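Local coordinates for protein diguanylate cyclase (Marinobacter aquaeolei VT8, PDB 3IGN) that probably joins two GTP molecules into cyclic di-GMP with release of diphosphate, the chain here being its GGDEF domain with that product bound, at residues E64-I77 against I106-V119. Residues are numbered along the deposited sequence; the frame is centred on the assembly and turned at random.
With C2E (9,9'-[(2R,3R,3aS,5S,7aR,9R,10R,10aS,12S,14aR)-3,5,10,12-tetrahydroxy-5,12-dioxidooctahydro-2H,7H-difuro[3,2-d:3',2'-j][1,3,7,9,2,8]tetraoxadiphosphacyclododecine-2,9-diyl]bis(2-amino-1,9-dihydro-6H-purin-6-one)), chain C.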
loop_
_atom_site.group_PDB
_atom_site.type_symbol
_atom_site.label_atom_id
_atom_site.label_comp_id
_atom_site.label_asym_id
_atom_site.label_seq_id
_atom_site.Cartn_x
_atom_site.Cartn_y
_atom_site.Cartn_z
ATOM N N GLU A 64 -1.023 -3.236 -16.294
ATOM C CA GLU A 64 0.416 -3.022 -16.312
ATOM C C GLU A 64 0.803 -2.015 -15.243
ATOM O O GLU A 64 1.859 -2.128 -14.626
ATOM C CB GLU A 64 0.879 -2.533 -17.688
ATOM C CG GLU A 64 1.213 -3.668 -18.627
ATOM C CD GLU A 64 2.256 -4.595 -18.034
ATOM O OE1 GLU A 64 3.435 -4.186 -17.946
ATOM O OE2 GLU A 64 1.895 -5.726 -17.643
ATOM N N VAL A 65 -0.059 -1.029 -15.024
ATOM C CA VAL A 65 0.201 -0.015 -14.012
ATOM C C VAL A 65 0.145 -0.675 -12.635
ATOM O O VAL A 65 0.959 -0.377 -11.765
ATOM C CB VAL A 65 -0.834 1.131 -14.092
ATOM C CG1 VAL A 65 -0.625 2.107 -12.945
ATOM C CG2 VAL A 65 -0.689 1.860 -15.418
ATOM N N ILE A 66 -0.812 -1.580 -12.450
ATOM C CA ILE A 66 -0.951 -2.289 -11.186
ATOM C C ILE A 66 0.258 -3.188 -10.960
ATOM O O ILE A 66 0.837 -3.199 -9.875
ATOM C CB ILE A 66 -2.229 -3.159 -11.160
ATOM C CG1 ILE A 66 -3.458 -2.266 -10.991
ATOM C CG2 ILE A 66 -2.154 -4.166 -10.029
ATOM C CD1 ILE A 66 -4.776 -2.994 -11.174
ATOM N N ARG A 67 0.640 -3.941 -11.986
ATOM C CA ARG A 67 1.781 -4.838 -11.865
ATOM C C ARG A 67 3.067 -4.077 -11.582
ATOM O O ARG A 67 3.896 -4.521 -10.789
ATOM C CB ARG A 67 1.949 -5.678 -13.134
ATOM C CG ARG A 67 1.156 -6.968 -13.122
ATOM C CD ARG A 67 1.509 -7.849 -14.313
ATOM N NE ARG A 67 1.032 -7.285 -15.569
ATOM C CZ ARG A 67 0.124 -7.865 -16.346
ATOM N NH1 ARG A 67 -0.403 -9.032 -15.998
ATOM N NH2 ARG A 67 -0.264 -7.277 -17.468
ATOM N N HIS A 68 3.240 -2.931 -12.231
ATOM C CA HIS A 68 4.441 -2.138 -12.013
ATOM C C HIS A 68 4.468 -1.614 -10.583
ATOM O O HIS A 68 5.519 -1.587 -9.944
ATOM C CB HIS A 68 4.500 -0.959 -12.982
ATOM C CG HIS A 68 5.744 -0.136 -12.843
ATOM N ND1 HIS A 68 7.000 -0.637 -13.113
ATOM C CD2 HIS A 68 5.928 1.143 -12.438
ATOM C CE1 HIS A 68 7.904 0.298 -12.878
ATOM N NE2 HIS A 68 7.280 1.389 -12.467
ATOM N N THR A 69 3.308 -1.186 -10.092
ATOM C CA THR A 69 3.201 -0.669 -8.734
ATOM C C THR A 69 3.606 -1.755 -7.738
ATOM O O THR A 69 4.346 -1.498 -6.782
ATOM C CB THR A 69 1.760 -0.216 -8.428
ATOM O OG1 THR A 69 1.372 0.797 -9.364
ATOM C CG2 THR A 69 1.668 0.353 -7.016
ATOM N N ALA A 70 3.119 -2.967 -7.967
ATOM C CA ALA A 70 3.446 -4.090 -7.098
ATOM C C ALA A 70 4.937 -4.391 -7.186
ATOM O O ALA A 70 5.577 -4.697 -6.182
ATOM C CB ALA A 70 2.640 -5.319 -7.500
ATOM N N ASP A 71 5.491 -4.311 -8.393
ATOM C CA ASP A 71 6.909 -4.577 -8.578
ATOM C C ASP A 71 7.752 -3.537 -7.858
ATOM O O ASP A 71 8.742 -3.876 -7.213
ATOM C CB ASP A 71 7.268 -4.612 -10.066
ATOM C CG ASP A 71 6.688 -5.820 -10.772
ATOM O OD1 ASP A 71 6.424 -6.835 -10.094
ATOM O OD2 ASP A 71 6.504 -5.763 -12.005
ATOM N N VAL A 72 7.359 -2.274 -7.963
ATOM C CA VAL A 72 8.089 -1.207 -7.293
ATOM C C VAL A 72 8.051 -1.460 -5.788
ATOM O O VAL A 72 9.056 -1.303 -5.093
ATOM C CB VAL A 72 7.466 0.173 -7.587
ATOM C CG1 VAL A 72 8.092 1.226 -6.689
ATOM C CG2 VAL A 72 7.689 0.541 -9.055
ATOM N N THR A 73 6.885 -1.867 -5.300
ATOM C CA THR A 73 6.697 -2.134 -3.878
ATOM C C THR A 73 7.555 -3.317 -3.440
ATOM O O THR A 73 8.342 -3.214 -2.498
ATOM C CB THR A 73 5.223 -2.453 -3.576
ATOM O OG1 THR A 73 4.404 -1.356 -4.002
ATOM C CG2 THR A 73 5.015 -2.696 -2.082
ATOM N N ARG A 74 7.397 -4.437 -4.137
ATOM C CA ARG A 74 8.140 -5.652 -3.829
ATOM C C ARG A 74 9.648 -5.420 -3.817
ATOM O O ARG A 74 10.354 -5.936 -2.951
ATOM C CB ARG A 74 7.791 -6.750 -4.841
ATOM C CG ARG A 74 8.604 -8.031 -4.681
ATOM C CD ARG A 74 8.260 -9.062 -5.741
ATOM N NE ARG A 74 6.882 -9.526 -5.630
ATOM C CZ ARG A 74 5.920 -9.241 -6.501
ATOM N NH1 ARG A 74 6.181 -8.489 -7.562
ATOM N NH2 ARG A 74 4.695 -9.709 -6.307
ATOM N N ASN A 75 10.139 -4.627 -4.763
ATOM C CA ASN A 75 11.568 -4.365 -4.855
ATOM C C ASN A 75 12.058 -3.205 -3.999
ATOM O O ASN A 75 13.244 -2.888 -4.001
ATOM C CB ASN A 75 11.957 -4.131 -6.316
ATOM C CG ASN A 75 11.665 -5.334 -7.189
ATOM O OD1 ASN A 75 12.106 -6.443 -6.896
ATOM N ND2 ASN A 75 10.921 -5.123 -8.268
ATOM N N ASN A 76 11.152 -2.581 -3.254
ATOM C CA ASN A 76 11.519 -1.451 -2.409
ATOM C C ASN A 76 11.298 -1.659 -0.914
ATOM O O ASN A 76 11.633 -0.785 -0.118
ATOM C CB ASN A 76 10.758 -0.199 -2.857
ATOM C CG ASN A 76 11.524 0.616 -3.874
ATOM O OD1 ASN A 76 12.381 1.426 -3.516
ATOM N ND2 ASN A 76 11.227 0.403 -5.153
ATOM N N ILE A 77 10.734 -2.797 -0.524
ATOM C CA ILE A 77 10.488 -3.045 0.894
ATOM C C ILE A 77 11.321 -4.214 1.418
ATOM O O ILE A 77 11.807 -5.035 0.650
ATOM C CB ILE A 77 8.994 -3.346 1.170
ATOM C CG1 ILE A 77 8.601 -4.685 0.547
ATOM C CG2 ILE A 77 8.126 -2.223 0.618
ATOM C CD1 ILE A 77 7.158 -5.093 0.814
ATOM N N ILE A 106 10.208 4.885 3.802
ATOM C CA ILE A 106 9.976 3.837 2.820
ATOM C C ILE A 106 8.838 4.259 1.895
ATOM O O ILE A 106 8.899 4.029 0.688
ATOM C CB ILE A 106 9.652 2.466 3.515
ATOM C CG1 ILE A 106 8.735 1.604 2.637
ATOM C CG2 ILE A 106 9.037 2.691 4.872
ATOM C CD1 ILE A 106 9.415 0.959 1.449
ATOM N N CYS A 107 7.804 4.886 2.451
ATOM C CA CYS A 107 6.689 5.325 1.626
ATOM C C CYS A 107 7.134 6.356 0.587
ATOM O O CYS A 107 6.774 6.256 -0.583
ATOM C CB CYS A 107 5.568 5.881 2.508
ATOM S SG CYS A 107 4.623 4.572 3.363
ATOM N N GLU A 108 7.933 7.328 1.010
ATOM C CA GLU A 108 8.431 8.349 0.093
ATOM C C GLU A 108 9.288 7.720 -0.999
ATOM O O GLU A 108 9.193 8.100 -2.166
ATOM C CB GLU A 108 9.246 9.390 0.860
ATOM C CG GLU A 108 9.964 10.412 -0.015
ATOM C CD GLU A 108 9.016 11.290 -0.813
ATOM O OE1 GLU A 108 7.783 11.200 -0.605
ATOM O OE2 GLU A 108 9.511 12.079 -1.647
ATOM N N ARG A 109 10.123 6.755 -0.619
ATOM C CA ARG A 109 10.984 6.085 -1.585
ATOM C C ARG A 109 10.114 5.408 -2.636
ATOM O O ARG A 109 10.421 5.449 -3.822
ATOM C CB ARG A 109 11.880 5.054 -0.886
ATOM C CG ARG A 109 13.031 4.563 -1.750
ATOM C CD ARG A 109 14.050 3.759 -0.946
ATOM N NE ARG A 109 13.492 2.509 -0.436
ATOM C CZ ARG A 109 13.337 2.235 0.854
ATOM N NH1 ARG A 109 13.696 3.120 1.770
ATOM N NH2 ARG A 109 12.814 1.074 1.227
ATOM N N ILE A 110 9.014 4.796 -2.206
ATOM C CA ILE A 110 8.112 4.151 -3.150
ATOM C C ILE A 110 7.386 5.215 -3.983
ATOM O O ILE A 110 7.276 5.090 -5.207
ATOM C CB ILE A 110 7.060 3.258 -2.435
ATOM C CG1 ILE A 110 7.703 1.950 -1.963
ATOM C CG2 ILE A 110 5.921 2.943 -3.388
ATOM C CD1 ILE A 110 6.745 1.016 -1.235
ATOM N N ARG A 111 6.892 6.263 -3.325
ATOM C CA ARG A 111 6.191 7.333 -4.040
ATOM C C ARG A 111 7.062 7.885 -5.154
ATOM O O ARG A 111 6.616 8.032 -6.288
ATOM C CB ARG A 111 5.838 8.493 -3.105
ATOM C CG ARG A 111 4.892 9.530 -3.727
ATOM C CD ARG A 111 4.950 10.859 -2.983
ATOM N NE ARG A 111 6.295 11.423 -3.035
ATOM C CZ ARG A 111 6.861 11.902 -4.138
ATOM N NH1 ARG A 111 6.193 11.902 -5.284
ATOM N NH2 ARG A 111 8.107 12.352 -4.104
ATOM N N GLU A 112 8.309 8.198 -4.821
ATOM C CA GLU A 112 9.235 8.759 -5.796
ATOM C C GLU A 112 9.545 7.781 -6.919
ATOM O O GLU A 112 9.622 8.171 -8.085
ATOM C CB GLU A 112 10.530 9.184 -5.102
ATOM C CG GLU A 112 11.328 10.220 -5.880
ATOM C CD GLU A 112 12.533 10.727 -5.105
ATOM O OE1 GLU A 112 12.433 10.840 -3.864
ATOM O OE2 GLU A 112 13.570 11.026 -5.736
ATOM N N ALA A 113 9.721 6.509 -6.576
ATOM C CA ALA A 113 10.024 5.499 -7.581
ATOM C C ALA A 113 8.870 5.387 -8.570
ATOM O O ALA A 113 9.076 5.163 -9.762
ATOM C CB ALA A 113 10.281 4.155 -6.916
ATOM N N ILE A 114 7.650 5.548 -8.070
ATOM C CA ILE A 114 6.476 5.471 -8.924
ATOM C C ILE A 114 6.362 6.743 -9.764
ATOM O O ILE A 114 6.058 6.688 -10.953
ATOM C CB ILE A 114 5.190 5.286 -8.087
ATOM C CG1 ILE A 114 5.249 3.932 -7.367
ATOM C CG2 ILE A 114 3.956 5.433 -8.976
ATOM C CD1 ILE A 114 3.983 3.104 -7.439
ATOM N N GLU A 115 6.624 7.884 -9.136
ATOM C CA GLU A 115 6.548 9.174 -9.817
ATOM C C GLU A 115 7.537 9.243 -10.985
ATOM O O GLU A 115 7.224 9.806 -12.036
ATOM C CB GLU A 115 6.832 10.302 -8.819
ATOM C CG GLU A 115 6.580 11.710 -9.343
ATOM C CD GLU A 115 6.919 12.776 -8.311
ATOM O OE1 GLU A 115 7.995 12.672 -7.688
ATOM O OE2 GLU A 115 6.122 13.720 -8.126
ATOM N N LYS A 116 8.718 8.656 -10.805
ATOM C CA LYS A 116 9.750 8.654 -11.842
ATOM C C LYS A 116 9.570 7.536 -12.863
ATOM O O LYS A 116 10.336 7.430 -13.824
ATOM C CB LYS A 116 11.125 8.540 -11.200
ATOM N N SER A 117 8.544 6.717 -12.665
ATOM C CA SER A 117 8.279 5.596 -13.553
ATOM C C SER A 117 7.596 5.947 -14.856
ATOM O O SER A 117 6.969 6.991 -15.007
ATOM C CB SER A 117 7.413 4.552 -12.849
ATOM O OG SER A 117 8.124 3.878 -11.828
ATOM N N THR A 118 7.743 5.046 -15.809
ATOM C CA THR A 118 7.103 5.194 -17.096
ATOM C C THR A 118 6.671 3.814 -17.472
ATOM O O THR A 118 7.484 2.938 -17.723
ATOM C CB THR A 118 8.026 5.711 -18.184
ATOM O OG1 THR A 118 8.376 7.074 -17.910
ATOM C CG2 THR A 118 7.321 5.624 -19.528
ATOM N N VAL A 119 5.370 3.612 -17.496
ATOM C CA VAL A 119 4.867 2.309 -17.855
ATOM C C VAL A 119 4.727 2.180 -19.348
ATOM O O VAL A 119 3.800 2.721 -19.946
ATOM C CB VAL A 119 3.519 2.023 -17.223
ATOM C CG1 VAL A 119 2.869 0.862 -17.951
ATOM C CG2 VAL A 119 3.707 1.698 -15.774
HETATM P P1 C2E C . 15.910 -6.969 2.518
HETATM O O2P C2E C . 15.785 -6.208 3.932
HETATM O O1P C2E C . 14.821 -7.936 2.349
HETATM O "O5'" C2E C . 15.866 -5.951 1.293
HETATM C "C5'" C2E C . 15.113 -4.801 1.279
HETATM C "C4'" C2E C . 15.237 -4.078 -0.066
HETATM O "O4'" C2E C . 14.433 -2.907 0.085
HETATM C "C3'" C2E C . 16.694 -3.635 -0.331
HETATM O "O3'" C2E C . 17.347 -4.112 -1.513
HETATM C "C2'" C2E C . 16.680 -2.118 -0.219
HETATM O "O2'" C2E C . 17.230 -1.460 -1.362
HETATM C "C1'" C2E C . 15.252 -1.708 0.117
HETATM N N9 C2E C . 15.414 -1.212 1.495
HETATM C C8 C2E C . 15.124 -1.885 2.658
HETATM N N7 C2E C . 15.405 -1.178 3.687
HETATM C C5 C2E C . 15.893 0.000 3.280
HETATM C C6 C2E C . 16.364 1.151 3.955
HETATM O O6 C2E C . 16.380 1.189 5.169
HETATM N N1 C2E C . 16.809 2.213 3.211
HETATM C C2 C2E C . 16.796 2.166 1.832
HETATM N N2 C2E C . 17.247 3.247 1.117
HETATM N N3 C2E C . 16.359 1.088 1.184
HETATM C C4 C2E C . 15.902 0.004 1.866
HETATM P P11 C2E C . 18.898 -4.387 -1.197
HETATM O O21 C2E C . 19.654 -3.089 -0.624
HETATM O O11 C2E C . 19.599 -4.859 -2.417
HETATM O O5A C2E C . 18.867 -5.521 -0.101
HETATM C C5A C2E C . 19.987 -5.941 0.556
HETATM C C4A C2E C . 19.649 -7.054 1.523
HETATM O O4A C2E C . 20.838 -7.262 2.279
HETATM C C3A C2E C . 18.474 -6.728 2.470
HETATM O O3A C2E C . 17.381 -7.643 2.419
HETATM C C2A C2E C . 19.101 -6.636 3.832
HETATM O O2A C2E C . 18.499 -7.567 4.729
HETATM C C1A C2E C . 20.596 -6.873 3.667
HETATM N N91 C2E C . 21.104 -5.505 3.967
HETATM C C81 C2E C . 21.626 -4.583 3.086
HETATM N N71 C2E C . 21.949 -3.490 3.705
HETATM C C51 C2E C . 21.665 -3.617 5.010
HETATM C C61 C2E C . 21.802 -2.771 6.139
HETATM O O61 C2E C . 22.261 -1.648 6.016
HETATM N N11 C2E C . 21.402 -3.239 7.365
HETATM C C21 C2E C . 20.879 -4.506 7.497
HETATM N N21 C2E C . 20.495 -4.949 8.731
HETATM N N31 C2E C . 20.747 -5.307 6.445
HETATM C C41 C2E C . 21.130 -4.910 5.207
#
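R109, midway along one helix, reaches N76 just beyond the C-terminal end of another, the two packing side by side against the sheet of the GGDEF domain, a member of the nucleotide cyclase clan. Helices 64-74 and 106-115 run at 139° to each other, their axes 9.9 Å apart at closest. The arginine's long chain, bent at chi3, swings its guanidinium across the gap. NH2 gives a bond of 2.6 Å to N76 O, nearly along the C=O axis and within the guanidinium plane, while NE makes a weak bond to N76 OD1; amide and guanidinium lie almost coplanar. NH2 also bonds O6 of a second cyclic di-GMP, and one face of the cation meets a guanine of the first, whose N3 lies over its centre. Cut back to an alanine, R109 would probably leave N76 O and that O6 without this donor and the guanine without the cation that lies against it. Asparagine suits its place because its amide works both ways: OD1 faces R109, and ND2 turns back to V72 O at 2.8 Å.

Deeper in, branched aliphatics fill the seam. V72 CG1, anti to the backbone N (chi1 170°), packs on A113 CB at 3.7 Å, where a small residue permits close approach, and on I114 CG1. I114 CD1 reaches T69 CG2; the threonine can be buried because OG1 bonds to V65 O and to Y128. I110 CD1 lies against I77 CG2, and the I110 side chain also touches I93 of strand 90-96. At the far end V119 CG2 lies alongside H68 CB, 3.9 Å away. The H68 ring carries V72 CG2 over one face, and in its own plane NE2 donates to S117 OG at 2.7 Å and 167°; that hydroxyl in turn donates a hydrogen bond to A113 O, 2.6 Å from OG.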